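PDB 2WNK: sporozoite-specific SAG protein from Toxoplasma gondii, which is a SAG2-related surface antigen of the sporozoite and, as in other SRS proteins, probably serves in host-cell attachment and immune recognition. Local coordinates for residues A[15-20]-A[123-128]; A[63-68]-A[86-91]; A[23-28]-A[81-86]. One frame throughout, in Å; residues are numbered along the deposited sequence.

All three contacts belong to the first SRS domain and illustrate how a two-sheet sandwich is assembled from chemically different joints. Contact 1 pairs strands in one sheet and contact 3 pairs strands in the other. Each has an inward face of aliphatic and aromatic groups and a mostly polar outward face, with Leu126 (contact 1) and Val23 (contact 3) as exceptions, and the inward faces pack on each other. Contact 3 buries the larger area and carries the aromatic pair and a disulfide cysteine. Contact 2 lies at the margin, sharing Val86 with contact 3; there strand pairing gives way to loop, and main-chain bonding to one carbonyl replaces the ladder. Its Pro90 packs on Val127 of contact 1.

Contact 1: A[15-20]-A[123-128]; sequences FTVEKA and VHILVK
Phe15 and Val123 meet at the edge of the aromatic ring, where Val123 CG1 sits near the ring plane, 4.1 Å from Phe15 CE2. The ring reaches back to this residue because Phe15 CG lies beside its own backbone N (chi1 -55°), while Ile125 CG1 approaches the same ring obliquely. Val17 leans the same way: its CG2 branch meets Ile125 CG2 at 3.9 Å, the two side chains crossing at a slant. These groups line the inner face of a parallel strand pair, the edge strand 12-17 running alongside 121-127 in the four-stranded sheet of an SRS beta sandwich, and they pack against Val24 and Phe26 of the facing sheet. Phe15 and Val17 each use both N and O, giving four backbone bonds to His124, Leu126 and Lys128.

On the outer face Thr16 and Leu126 stand side by side. Thr16 directs its methyl CG2 onward to Lys128 CE, 3.8 Å away. The lysine chain folds sharply at chi2 (-88°) and again at chi4, so that it passes this methyl and brings NZ to the Glu18 carboxylate. Lys128 NZ then forms a salt bridge of 3.0 Å with Glu18 OE2, coming from above the carboxylate plane, 40° out of it.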
ATOM      1  N   PHE A  15       9.846   0.921   8.923  1.00 16.31           N
ATOM      2  CA  PHE A  15       8.549   0.498   8.428  1.00 17.21           C
ATOM      3  C   PHE A  15       8.455   0.817   6.959  1.00 17.47           C
ATOM      4  O   PHE A  15       9.198   1.659   6.454  1.00 17.34           O
ATOM      5  CB  PHE A  15       7.427   1.242   9.142  1.00 16.65           C
ATOM      6  CG  PHE A  15       7.463   1.135  10.609  1.00 17.21           C
ATOM      7  CD1 PHE A  15       6.707   0.175  11.287  1.00 17.14           C
ATOM      8  CD2 PHE A  15       8.219   2.038  11.352  1.00 15.12           C
ATOM      9  CE1 PHE A  15       6.724   0.120  12.665  1.00 17.14           C
ATOM     10  CE2 PHE A  15       8.236   1.968  12.741  1.00 17.69           C
ATOM     11  CZ  PHE A  15       7.502   1.015  13.397  1.00 19.37           C
ATOM     12  N   THR A  16       7.520   0.164   6.281  1.00 18.73           N
ATOM     13  CA  THR A  16       7.276   0.447   4.881  1.00 20.22           C
ATOM     14  C   THR A  16       5.776   0.666   4.664  1.00 20.35           C
ATOM     15  O   THR A  16       4.945  -0.096   5.186  1.00 21.87           O
ATOM     16  CB  THR A  16       7.752  -0.711   4.000  1.00 20.85           C
ATOM     17  OG1 THR A  16       9.141  -0.974   4.247  1.00 22.39           O
ATOM     18  CG2 THR A  16       7.557  -0.380   2.532  1.00 21.63           C
ATOM     19  N   VAL A  17       5.434   1.704   3.915  1.00 19.31           N
ATOM     20  CA  VAL A  17       4.049   1.959   3.549  1.00 19.46           C
ATOM     21  C   VAL A  17       3.861   1.483   2.110  1.00 19.69           C
ATOM     22  O   VAL A  17       4.491   1.992   1.191  1.00 18.35           O
ATOM     23  CB  VAL A  17       3.669   3.453   3.679  1.00 19.24           C
ATOM     24  CG1 VAL A  17       2.239   3.689   3.165  1.00 20.59           C
ATOM     25  CG2 VAL A  17       3.775   3.922   5.162  1.00 17.58           C
ATOM     26  N   GLU A  18       2.970   0.519   1.924  1.00 19.94           N
ATOM     27  CA  GLU A  18       2.824  -0.165   0.636  1.00 21.28           C
ATOM     28  C   GLU A  18       1.573   0.252  -0.145  1.00 20.36           C
ATOM     29  O   GLU A  18       1.498   0.086  -1.371  1.00 20.68           O
ATOM     30  CB  GLU A  18       2.780  -1.670   0.885  1.00 21.60           C
ATOM     31  CG  GLU A  18       3.863  -2.158   1.831  1.00 24.88           C
ATOM     32  CD  GLU A  18       4.962  -2.904   1.111  1.00 28.05           C
ATOM     33  OE1 GLU A  18       5.608  -3.768   1.759  1.00 29.15           O
ATOM     34  OE2 GLU A  18       5.158  -2.645  -0.101  1.00 29.19           O
ATOM     35  N   LYS A  19       0.592   0.795   0.564  1.00 20.40           N
ATOM     36  CA  LYS A  19      -0.724   1.036  -0.020  1.00 19.84           C
ATOM     37  C   LYS A  19      -1.291   2.368   0.412  1.00 19.36           C
ATOM     38  O   LYS A  19      -1.083   2.778   1.555  1.00 18.57           O
ATOM     39  CB  LYS A  19      -1.677  -0.012   0.492  1.00 21.29           C
ATOM     40  CG  LYS A  19      -1.858  -1.154  -0.357  1.00 21.82           C
ATOM     41  CD  LYS A  19      -3.211  -1.645  -0.000  1.00 20.51           C
ATOM     42  CE  LYS A  19      -3.533  -2.905  -0.675  1.00 22.45           C
ATOM     43  NZ  LYS A  19      -4.951  -3.232  -0.417  1.00 20.74           N
ATOM     44  N   ALA A  20      -2.009   3.028  -0.490  1.00 18.35           N
ATOM     45  CA  ALA A  20      -2.695   4.261  -0.137  1.00 18.65           C
ATOM     46  C   ALA A  20      -3.691   3.960   0.975  1.00 19.08           C
ATOM     47  O   ALA A  20      -4.455   2.991   0.880  1.00 19.09           O
ATOM     48  CB  ALA A  20      -3.407   4.844  -1.352  1.00 18.50           C
ATOM     49  N   VAL A 123      13.620   6.311  13.531  1.00 12.64           N
ATOM     50  CA  VAL A 123      12.467   5.695  12.885  1.00 13.61           C
ATOM     51  C   VAL A 123      12.533   6.049  11.421  1.00 13.89           C
ATOM     52  O   VAL A 123      12.577   7.241  11.080  1.00 15.31           O
ATOM     53  CB  VAL A 123      11.178   6.274  13.433  1.00 13.22           C
ATOM     54  CG1 VAL A 123       9.964   5.718  12.630  1.00 13.30           C
ATOM     55  CG2 VAL A 123      11.042   5.902  14.895  1.00 13.21           C
ATOM     56  N   HIS A 124      12.627   5.031  10.572  1.00 13.99           N
ATOM     57  CA  HIS A 124      12.727   5.236   9.139  1.00 15.09           C
ATOM     58  C   HIS A 124      11.445   4.676   8.517  1.00 15.60           C
ATOM     59  O   HIS A 124      11.145   3.483   8.703  1.00 15.87           O
ATOM     60  CB  HIS A 124      13.907   4.478   8.592  1.00 14.61           C
ATOM     61  CG  HIS A 124      13.967   4.482   7.099  1.00 19.69           C
ATOM     62  ND1 HIS A 124      14.300   3.363   6.371  1.00 23.57           N
ATOM     63  CD2 HIS A 124      13.681   5.449   6.194  1.00 18.55           C
ATOM     64  CE1 HIS A 124      14.246   3.646   5.080  1.00 24.89           C
ATOM     65  NE2 HIS A 124      13.877   4.906   4.945  1.00 22.12           N
ATOM     66  N   ILE A 125      10.708   5.520   7.805  1.00 14.25           N
ATOM     67  CA  ILE A 125       9.504   5.052   7.119  1.00 12.96           C
ATOM     68  C   ILE A 125       9.745   5.169   5.621  1.00 14.46           C
ATOM     69  O   ILE A 125       9.967   6.280   5.109  1.00 14.82           O
ATOM     70  CB  ILE A 125       8.246   5.821   7.527  1.00 12.98           C
ATOM     71  CG1 ILE A 125       8.020   5.709   9.051  1.00 13.56           C
ATOM     72  CG2 ILE A 125       7.058   5.277   6.719  1.00 13.90           C
ATOM     73  CD1 ILE A 125       6.971   6.688   9.625  1.00 16.52           C
ATOM     74  N   LEU A 126       9.751   4.017   4.955  1.00 14.13           N
ATOM     75  CA  LEU A 126       9.879   3.937   3.496  1.00 15.63           C
ATOM     76  C   LEU A 126       8.478   3.937   2.869  1.00 16.21           C
ATOM     77  O   LEU A 126       7.656   3.085   3.181  1.00 14.89           O
ATOM     78  CB  LEU A 126      10.622   2.666   3.095  1.00 16.89           C
ATOM     79  CG  LEU A 126      10.806   2.579   1.567  1.00 17.94           C
ATOM     80  CD1 LEU A 126      11.650   3.717   1.063  1.00 18.85           C
ATOM     81  CD2 LEU A 126      11.349   1.233   1.088  1.00 20.88           C
ATOM     82  N   VAL A 127       8.203   4.902   2.005  1.00 15.52           N
ATOM     83  CA  VAL A 127       6.891   4.989   1.386  1.00 16.51           C
ATOM     84  C   VAL A 127       7.032   4.613  -0.100  1.00 16.63           C
ATOM     85  O   VAL A 127       7.796   5.233  -0.847  1.00 16.31           O
ATOM     86  CB  VAL A 127       6.300   6.389   1.550  1.00 16.11           C
ATOM     87  CG1 VAL A 127       4.916   6.452   0.932  1.00 18.64           C
ATOM     88  CG2 VAL A 127       6.228   6.773   3.045  1.00 18.56           C
ATOM     89  N   LYS A 128       6.320   3.574  -0.516  1.00 16.56           N
ATOM     90  CA  LYS A 128       6.457   3.072  -1.893  1.00 17.18           C
ATOM     91  C   LYS A 128       5.727   3.976  -2.877  1.00 16.54           C
ATOM     92  O   LYS A 128       4.826   4.732  -2.472  1.00 16.51           O
ATOM     93  CB  LYS A 128       5.888   1.655  -1.994  1.00 18.91           C
ATOM     94  CG  LYS A 128       6.603   0.627  -1.116  1.00 22.01           C
ATOM     95  CD  LYS A 128       7.773   0.025  -1.871  1.00 23.07           C
ATOM     96  CE  LYS A 128       8.611  -0.928  -1.030  1.00 25.98           C
ATOM     97  NZ  LYS A 128       8.001  -2.289  -0.988  1.00 27.19           N
TER

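Contact 2: A[63-68]-A[86-91]; sequences LKSASL and VDALPE
Leu63 packs alongside Pro90, its CD2 flanking the CG-CD side of the proline, with Leu63 CD2 3.9 Å from Pro90 CG. The contact marks the end of an antiparallel pair in the SRS beta sandwich: it lies near the end of strand 80-86, beside strand 66-72, and the chain from Asp87 onward leaves this sheet for strand 94-101 of the other. Leu63 packs where the chain passes between the sheets. While one of its methyls lies against the proline, the other, CD1, comes within 4.4 Å of Val86 CG2, and the residue also touches Val127 and Thr94 of the facing sheet. The packing between the sheets is therefore apolar here, with the proline and the leucine both laid against Val127.

Ser65 supplies the polar part. Its carbonyl O accepts a hydrogen bond from Asp87 N at 2.8 Å, noticeably bent at the hydrogen (139°), and a weak one from Ala88 N at 3.4 Å. One bond and one weak bond thus converge on a single oxygen, consistent with holding the chain just where it departs from the strand. The serine also makes an apolar contact through its side chain, where Ser65 CB packs on Asp87 CB at 4.0 Å.

Ala66 is the partner of Val86 in a non-hydrogen-bonded pair. The backbones come close at this point, and the alanine methyl CB lies 4.2 Å from Val86 CA.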
ATOM      1  N   LEU A  63       5.265  14.333   1.515  1.00 25.24           N
ATOM      2  CA  LEU A  63       4.139  13.461   1.232  1.00 26.27           C
ATOM      3  C   LEU A  63       2.890  14.340   1.239  1.00 26.93           C
ATOM      4  O   LEU A  63       2.437  14.785   2.295  1.00 27.28           O
ATOM      5  CB  LEU A  63       4.032  12.364   2.300  1.00 26.02           C
ATOM      6  CG  LEU A  63       5.185  11.366   2.385  1.00 24.98           C
ATOM      7  CD1 LEU A  63       5.004  10.520   3.649  1.00 23.93           C
ATOM      8  CD2 LEU A  63       5.233  10.477   1.147  1.00 25.40           C
ATOM      9  N   LYS A  64       2.352  14.585   0.053  1.00 27.17           N
ATOM     10  CA  LYS A  64       1.327  15.606  -0.151  1.00 28.19           C
ATOM     11  C   LYS A  64      -0.016  15.321   0.526  1.00 27.24           C
ATOM     12  O   LYS A  64      -0.776  16.257   0.795  1.00 28.16           O
ATOM     13  CB  LYS A  64       1.090  15.820  -1.647  1.00 28.42           C
ATOM     14  CG  LYS A  64       2.325  16.140  -2.469  1.00 31.90           C
ATOM     15  CD  LYS A  64       2.796  17.579  -2.268  1.00 36.57           C
ATOM     16  CE  LYS A  64       3.704  18.023  -3.423  1.00 38.19           C
ATOM     17  NZ  LYS A  64       4.796  17.036  -3.734  1.00 39.62           N
ATOM     18  N   SER A  65      -0.341  14.052   0.754  1.00 25.89           N
ATOM     19  CA  SER A  65      -1.590  13.725   1.433  1.00 25.52           C
ATOM     20  C   SER A  65      -1.336  12.703   2.542  1.00 23.99           C
ATOM     21  O   SER A  65      -1.567  11.519   2.382  1.00 24.20           O
ATOM     22  CB  SER A  65      -2.683  13.249   0.454  1.00 26.29           C
ATOM     23  OG  SER A  65      -2.158  12.406  -0.550  1.00 29.98           O
ATOM     24  N   ALA A  66      -0.806  13.188   3.652  1.00 22.55           N
ATOM     25  CA  ALA A  66      -0.433  12.336   4.760  1.00 19.78           C
ATOM     26  C   ALA A  66      -0.654  13.143   6.031  1.00 18.94           C
ATOM     27  O   ALA A  66      -0.788  14.364   5.979  1.00 18.79           O
ATOM     28  CB  ALA A  66       1.009  11.946   4.640  1.00 19.68           C
ATOM     29  N   SER A  67      -0.706  12.454   7.160  1.00 17.25           N
ATOM     30  CA  SER A  67      -0.787  13.131   8.434  1.00 17.51           C
ATOM     31  C   SER A  67      -0.116  12.301   9.512  1.00 16.90           C
ATOM     32  O   SER A  67      -0.093  11.082   9.408  1.00 17.42           O
ATOM     33  CB  SER A  67      -2.262  13.343   8.794  1.00 16.78           C
ATOM     34  OG  SER A  67      -2.917  12.093   8.869  1.00 21.45           O
ATOM     35  N   LEU A  68       0.411  12.978  10.541  1.00 15.55           N
ATOM     36  CA  LEU A  68       0.964  12.339  11.721  1.00 14.70           C
ATOM     37  C   LEU A  68       0.141  12.788  12.926  1.00 15.33           C
ATOM     38  O   LEU A  68      -0.027  13.997  13.138  1.00 16.15           O
ATOM     39  CB  LEU A  68       2.410  12.804  11.963  1.00 14.69           C
ATOM     40  CG  LEU A  68       3.268  12.088  13.005  1.00 14.15           C
ATOM     41  CD1 LEU A  68       3.625  10.624  12.621  1.00 14.25           C
ATOM     42  CD2 LEU A  68       4.534  12.911  13.205  1.00 15.65           C
ATOM     43  N   VAL A  86      -0.886   7.641   5.401  1.00 19.70           N
ATOM     44  CA  VAL A  86      -0.545   8.064   4.048  1.00 20.63           C
ATOM     45  C   VAL A  86      -1.744   7.828   3.126  1.00 21.43           C
ATOM     46  O   VAL A  86      -1.970   6.704   2.662  1.00 21.91           O
ATOM     47  CB  VAL A  86       0.687   7.326   3.514  1.00 20.98           C
ATOM     48  CG1 VAL A  86       1.052   7.862   2.145  1.00 20.99           C
ATOM     49  CG2 VAL A  86       1.866   7.499   4.485  1.00 21.58           C
ATOM     50  N   ASP A  87      -2.479   8.908   2.868  1.00 21.61           N
ATOM     51  CA  ASP A  87      -3.770   8.890   2.177  1.00 23.63           C
ATOM     52  C   ASP A  87      -3.589   8.597   0.679  1.00 23.09           C
ATOM     53  O   ASP A  87      -4.391   7.887   0.072  1.00 23.57           O
ATOM     54  CB  ASP A  87      -4.505  10.243   2.377  1.00 23.76           C
ATOM     55  CG  ASP A  87      -4.922  10.497   3.844  1.00 26.67           C
ATOM     56  OD1 ASP A  87      -5.540   9.609   4.450  1.00 27.39           O
ATOM     57  OD2 ASP A  87      -4.620  11.584   4.403  1.00 31.34           O
ATOM     58  N   ALA A  88      -2.540   9.158   0.081  1.00 23.32           N
ATOM     59  CA  ALA A  88      -2.218   8.873  -1.316  1.00 23.63           C
ATOM     60  C   ALA A  88      -0.724   8.634  -1.411  1.00 23.14           C
ATOM     61  O   ALA A  88       0.050   9.333  -0.745  1.00 23.85           O
ATOM     62  CB  ALA A  88      -2.638  10.037  -2.229  1.00 24.18           C
ATOM     63  N   LEU A  89      -0.308   7.620  -2.173  1.00 22.20           N
ATOM     64  CA  LEU A  89       1.129   7.326  -2.310  1.00 20.32           C
ATOM     65  C   LEU A  89       1.796   8.320  -3.254  1.00 20.72           C
ATOM     66  O   LEU A  89       1.179   8.798  -4.200  1.00 20.78           O
ATOM     67  CB  LEU A  89       1.391   5.883  -2.774  1.00 20.15           C
ATOM     68  CG  LEU A  89       0.903   4.740  -1.874  1.00 19.41           C
ATOM     69  CD1 LEU A  89       1.204   3.387  -2.473  1.00 18.63           C
ATOM     70  CD2 LEU A  89       1.602   4.860  -0.545  1.00 17.64           C
ATOM     71  N   PRO A  90       3.048   8.650  -2.974  1.00 20.57           N
ATOM     72  CA  PRO A  90       3.754   9.625  -3.795  1.00 20.89           C
ATOM     73  C   PRO A  90       4.065   9.039  -5.174  1.00 21.69           C
ATOM     74  O   PRO A  90       4.042   7.824  -5.351  1.00 21.03           O
ATOM     75  CB  PRO A  90       5.048   9.868  -3.011  1.00 20.72           C
ATOM     76  CG  PRO A  90       5.265   8.612  -2.245  1.00 19.21           C
ATOM     77  CD  PRO A  90       3.890   8.098  -1.895  1.00 20.40           C
ATOM     78  N   GLU A  91       4.413   9.877  -6.139  1.00 21.91           N
ATOM     79  CA  GLU A  91       4.692   9.303  -7.456  1.00 23.43           C
ATOM     80  C   GLU A  91       6.009   8.550  -7.492  1.00 22.56           C
ATOM     81  O   GLU A  91       6.180   7.642  -8.309  1.00 23.19           O
ATOM     82  CB  GLU A  91       4.628  10.319  -8.593  1.00 24.27           C
ATOM     83  CG  GLU A  91       4.109   9.650  -9.902  1.00 28.84           C
ATOM     84  CD  GLU A  91       2.918   8.692  -9.652  1.00 35.71           C
ATOM     85  OE1 GLU A  91       3.087   7.447  -9.720  1.00 38.60           O
ATOM     86  OE2 GLU A  91       1.805   9.182  -9.362  1.00 38.35           O
TER

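Contact 3: A[23-28]-A[81-86]; sequences VVRFNC and DFTLTV
Phe26 and Phe82 are cross-strand neighbours, yet their rings, though nearly parallel (23°), are so far offset that little of one lies over the other, and it is Phe82 CB that sits over the Phe26 face, a CH-pi contact 3.7 Å from the ring centroid. The geometry follows from chi1 of Phe26 (65°), which carries the ring over its own main chain and across to the partner strand. Cys28 SG approaches the Phe82 ring obliquely, 3.8 Å from CE1.

On the other face, Arg25 and Thr83 run alongside each other, with Thr83 CG2 over one face of the guanidinium. Arg25 NH1 donates to a water at 3.1 Å, in the guanidinium plane, and that water gives a weak bond to Phe82 O. Asn27 ND2 donates to Asp81 OD1 at 2.8 Å, amide and carboxylate planes turned 70° apart; Gly78 O takes a further bond from ND2, and Ser5 OG holds Asn27 OD1. Regular backbone bonds pair Val24 with Leu84 and Phe26 with Phe82.

The antiparallel strand pair forms most of one sheet of the SRS sandwich, with 66-72 beyond 80-86. Its apolar face packs on strands 12-17, 121-127 and 34-36, and the Cys28-Cys100 disulfide ties it to strand 94-101 of the facing sheet.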
ATOM      1  N   VAL A  23      -1.505   2.737   7.480  1.00 19.92           N
ATOM      2  CA  VAL A  23      -1.022   3.499   8.616  1.00 21.20           C
ATOM      3  C   VAL A  23       0.195   2.829   9.241  1.00 21.04           C
ATOM      4  O   VAL A  23       0.319   1.585   9.255  1.00 22.62           O
ATOM      5  CB  VAL A  23      -2.133   3.749   9.698  1.00 22.14           C
ATOM      6  CG1 VAL A  23      -3.531   3.786   9.071  1.00 21.59           C
ATOM      7  CG2 VAL A  23      -2.048   2.760  10.832  1.00 23.36           C
ATOM      8  N   VAL A  24       1.116   3.665   9.714  1.00 19.39           N
ATOM      9  CA  VAL A  24       2.246   3.223  10.476  1.00 17.35           C
ATOM     10  C   VAL A  24       2.074   3.691  11.900  1.00 16.40           C
ATOM     11  O   VAL A  24       1.811   4.850  12.146  1.00 16.29           O
ATOM     12  CB  VAL A  24       3.579   3.790   9.906  1.00 17.04           C
ATOM     13  CG1 VAL A  24       4.744   3.324  10.755  1.00 20.31           C
ATOM     14  CG2 VAL A  24       3.733   3.348   8.460  1.00 19.25           C
ATOM     15  N   ARG A  25       2.219   2.770  12.831  1.00 15.74           N
ATOM     16  CA  ARG A  25       2.159   3.113  14.253  1.00 15.92           C
ATOM     17  C   ARG A  25       3.510   2.822  14.850  1.00 16.17           C
ATOM     18  O   ARG A  25       4.079   1.743  14.642  1.00 16.67           O
ATOM     19  CB  ARG A  25       1.062   2.314  14.976  1.00 15.78           C
ATOM     20  CG  ARG A  25      -0.327   2.687  14.563  1.00 17.75           C
ATOM     21  CD  ARG A  25      -1.387   1.797  15.256  1.00 18.96           C
ATOM     22  NE  ARG A  25      -2.692   1.965  14.612  1.00 20.95           N
ATOM     23  CZ  ARG A  25      -3.452   3.037  14.775  1.00 21.53           C
ATOM     24  NH1 ARG A  25      -3.036   4.025  15.570  1.00 21.53           N
ATOM     25  NH2 ARG A  25      -4.607   3.131  14.136  1.00 23.64           N
ATOM     26  N   PHE A  26       4.061   3.801  15.551  1.00 15.85           N
ATOM     27  CA  PHE A  26       5.290   3.571  16.276  1.00 15.24           C
ATOM     28  C   PHE A  26       5.285   4.314  17.597  1.00 15.96           C
ATOM     29  O   PHE A  26       4.463   5.188  17.827  1.00 16.07           O
ATOM     30  CB  PHE A  26       6.511   3.963  15.436  1.00 15.88           C
ATOM     31  CG  PHE A  26       6.595   5.430  15.116  1.00 14.98           C
ATOM     32  CD1 PHE A  26       7.308   6.290  15.941  1.00 15.01           C
ATOM     33  CD2 PHE A  26       6.037   5.930  13.944  1.00 16.04           C
ATOM     34  CE1 PHE A  26       7.441   7.646  15.636  1.00 16.35           C
ATOM     35  CE2 PHE A  26       6.152   7.301  13.630  1.00 18.35           C
ATOM     36  CZ  PHE A  26       6.865   8.158  14.492  1.00 16.09           C
ATOM     37  N   ASN A  27       6.210   3.934  18.466  1.00 14.61           N
ATOM     38  CA  ASN A  27       6.257   4.475  19.799  1.00 14.75           C
ATOM     39  C   ASN A  27       7.660   4.995  20.129  1.00 14.62           C
ATOM     40  O   ASN A  27       8.666   4.349  19.818  1.00 15.99           O
ATOM     41  CB  ASN A  27       5.824   3.398  20.796  1.00 15.06           C
ATOM     42  CG  ASN A  27       6.192   3.731  22.220  1.00 17.38           C
ATOM     43  OD1 ASN A  27       7.226   3.278  22.731  1.00 18.16           O
ATOM     44  ND2 ASN A  27       5.350   4.529  22.874  1.00 18.57           N
ATOM     45  N   CYS A  28       7.687   6.167  20.741  1.00 12.70           N
ATOM     46  CA  CYS A  28       8.899   6.678  21.422  1.00 13.18           C
ATOM     47  C   CYS A  28       8.732   6.357  22.908  1.00 13.59           C
ATOM     48  O   CYS A  28       7.856   6.929  23.561  1.00 14.43           O
ATOM     49  CB  CYS A  28       9.039   8.192  21.234  1.00 12.83           C
ATOM     50  SG  CYS A  28       9.499   8.709  19.490  1.00 14.75           S
ATOM     51  N   ASP A  81       2.857   7.747  21.523  1.00 14.49           N
ATOM     52  CA  ASP A  81       2.472   6.912  20.389  1.00 14.03           C
ATOM     53  C   ASP A  81       2.134   7.778  19.186  1.00 14.36           C
ATOM     54  O   ASP A  81       1.397   8.762  19.300  1.00 14.65           O
ATOM     55  CB  ASP A  81       1.226   6.097  20.773  1.00 13.90           C
ATOM     56  CG  ASP A  81       1.528   4.946  21.744  1.00 16.09           C
ATOM     57  OD1 ASP A  81       2.685   4.520  21.901  1.00 18.07           O
ATOM     58  OD2 ASP A  81       0.571   4.417  22.345  1.00 16.66           O
ATOM     59  N   PHE A  82       2.692   7.411  18.030  1.00 13.78           N
ATOM     60  CA  PHE A  82       2.528   8.178  16.813  1.00 14.44           C
ATOM     61  C   PHE A  82       1.850   7.355  15.735  1.00 15.24           C
ATOM     62  O   PHE A  82       2.114   6.154  15.624  1.00 15.99           O
ATOM     63  CB  PHE A  82       3.895   8.653  16.308  1.00 14.69           C
ATOM     64  CG  PHE A  82       4.550   9.577  17.258  1.00 14.82           C
ATOM     65  CD1 PHE A  82       5.402   9.091  18.253  1.00 12.03           C
ATOM     66  CD2 PHE A  82       4.199  10.911  17.266  1.00 12.42           C
ATOM     67  CE1 PHE A  82       5.936   9.958  19.195  1.00 14.91           C
ATOM     68  CE2 PHE A  82       4.738  11.772  18.202  1.00 13.85           C
ATOM     69  CZ  PHE A  82       5.605  11.296  19.165  1.00 13.39           C
ATOM     70  N   THR A  83       1.058   8.033  14.905  1.00 14.33           N
ATOM     71  CA  THR A  83       0.334   7.382  13.796  1.00 15.41           C
ATOM     72  C   THR A  83       0.558   8.184  12.531  1.00 14.38           C
ATOM     73  O   THR A  83       0.151   9.335  12.450  1.00 15.70           O
ATOM     74  CB  THR A  83      -1.192   7.300  14.113  1.00 14.35           C
ATOM     75  OG1 THR A  83      -1.353   6.635  15.358  1.00 16.66           O
ATOM     76  CG2 THR A  83      -1.931   6.499  13.053  1.00 16.35           C
ATOM     77  N   LEU A  84       1.206   7.580  11.535  1.00 14.95           N
ATOM     78  CA  LEU A  84       1.422   8.250  10.280  1.00 15.28           C
ATOM     79  C   LEU A  84       0.460   7.606   9.306  1.00 16.44           C
ATOM     80  O   LEU A  84       0.522   6.391   9.074  1.00 15.54           O
ATOM     81  CB  LEU A  84       2.857   8.053   9.768  1.00 15.47           C
ATOM     82  CG  LEU A  84       3.030   8.692   8.378  1.00 17.01           C
ATOM     83  CD1 LEU A  84       3.187  10.218   8.539  1.00 16.55           C
ATOM     84  CD2 LEU A  84       4.224   8.060   7.575  1.00 18.07           C
ATOM     85  N   THR A  85      -0.441   8.422   8.760  1.00 17.00           N
ATOM     86  CA  THR A  85      -1.373   7.968   7.752  1.00 17.61           C
ATOM     87  C   THR A  85      -0.970   8.514   6.406  1.00 18.53           C
ATOM     88  O   THR A  85      -0.704   9.705   6.280  1.00 18.89           O
ATOM     89  CB  THR A  85      -2.772   8.487   8.061  1.00 17.67           C
ATOM     90  OG1 THR A  85      -3.204   7.916   9.294  1.00 18.86           O
ATOM     91  CG2 THR A  85      -3.759   8.066   6.958  1.00 17.72           C
ATOM     92  N   VAL A  86      -0.886   7.641   5.401  1.00 19.70           N
ATOM     93  CA  VAL A  86      -0.545   8.064   4.048  1.00 20.63           C
ATOM     94  C   VAL A  86      -1.744   7.828   3.126  1.00 21.43           C
ATOM     95  O   VAL A  86      -1.970   6.704   2.662  1.00 21.91           O
ATOM     96  CB  VAL A  86       0.687   7.326   3.514  1.00 20.98           C
ATOM     97  CG1 VAL A  86       1.052   7.862   2.145  1.00 20.99           C
ATOM     98  CG2 VAL A  86       1.866   7.499   4.485  1.00 21.58           C
TER
HETATM   99  O   HOH W   1      -0.447   4.603  17.177  1.00 27.54           O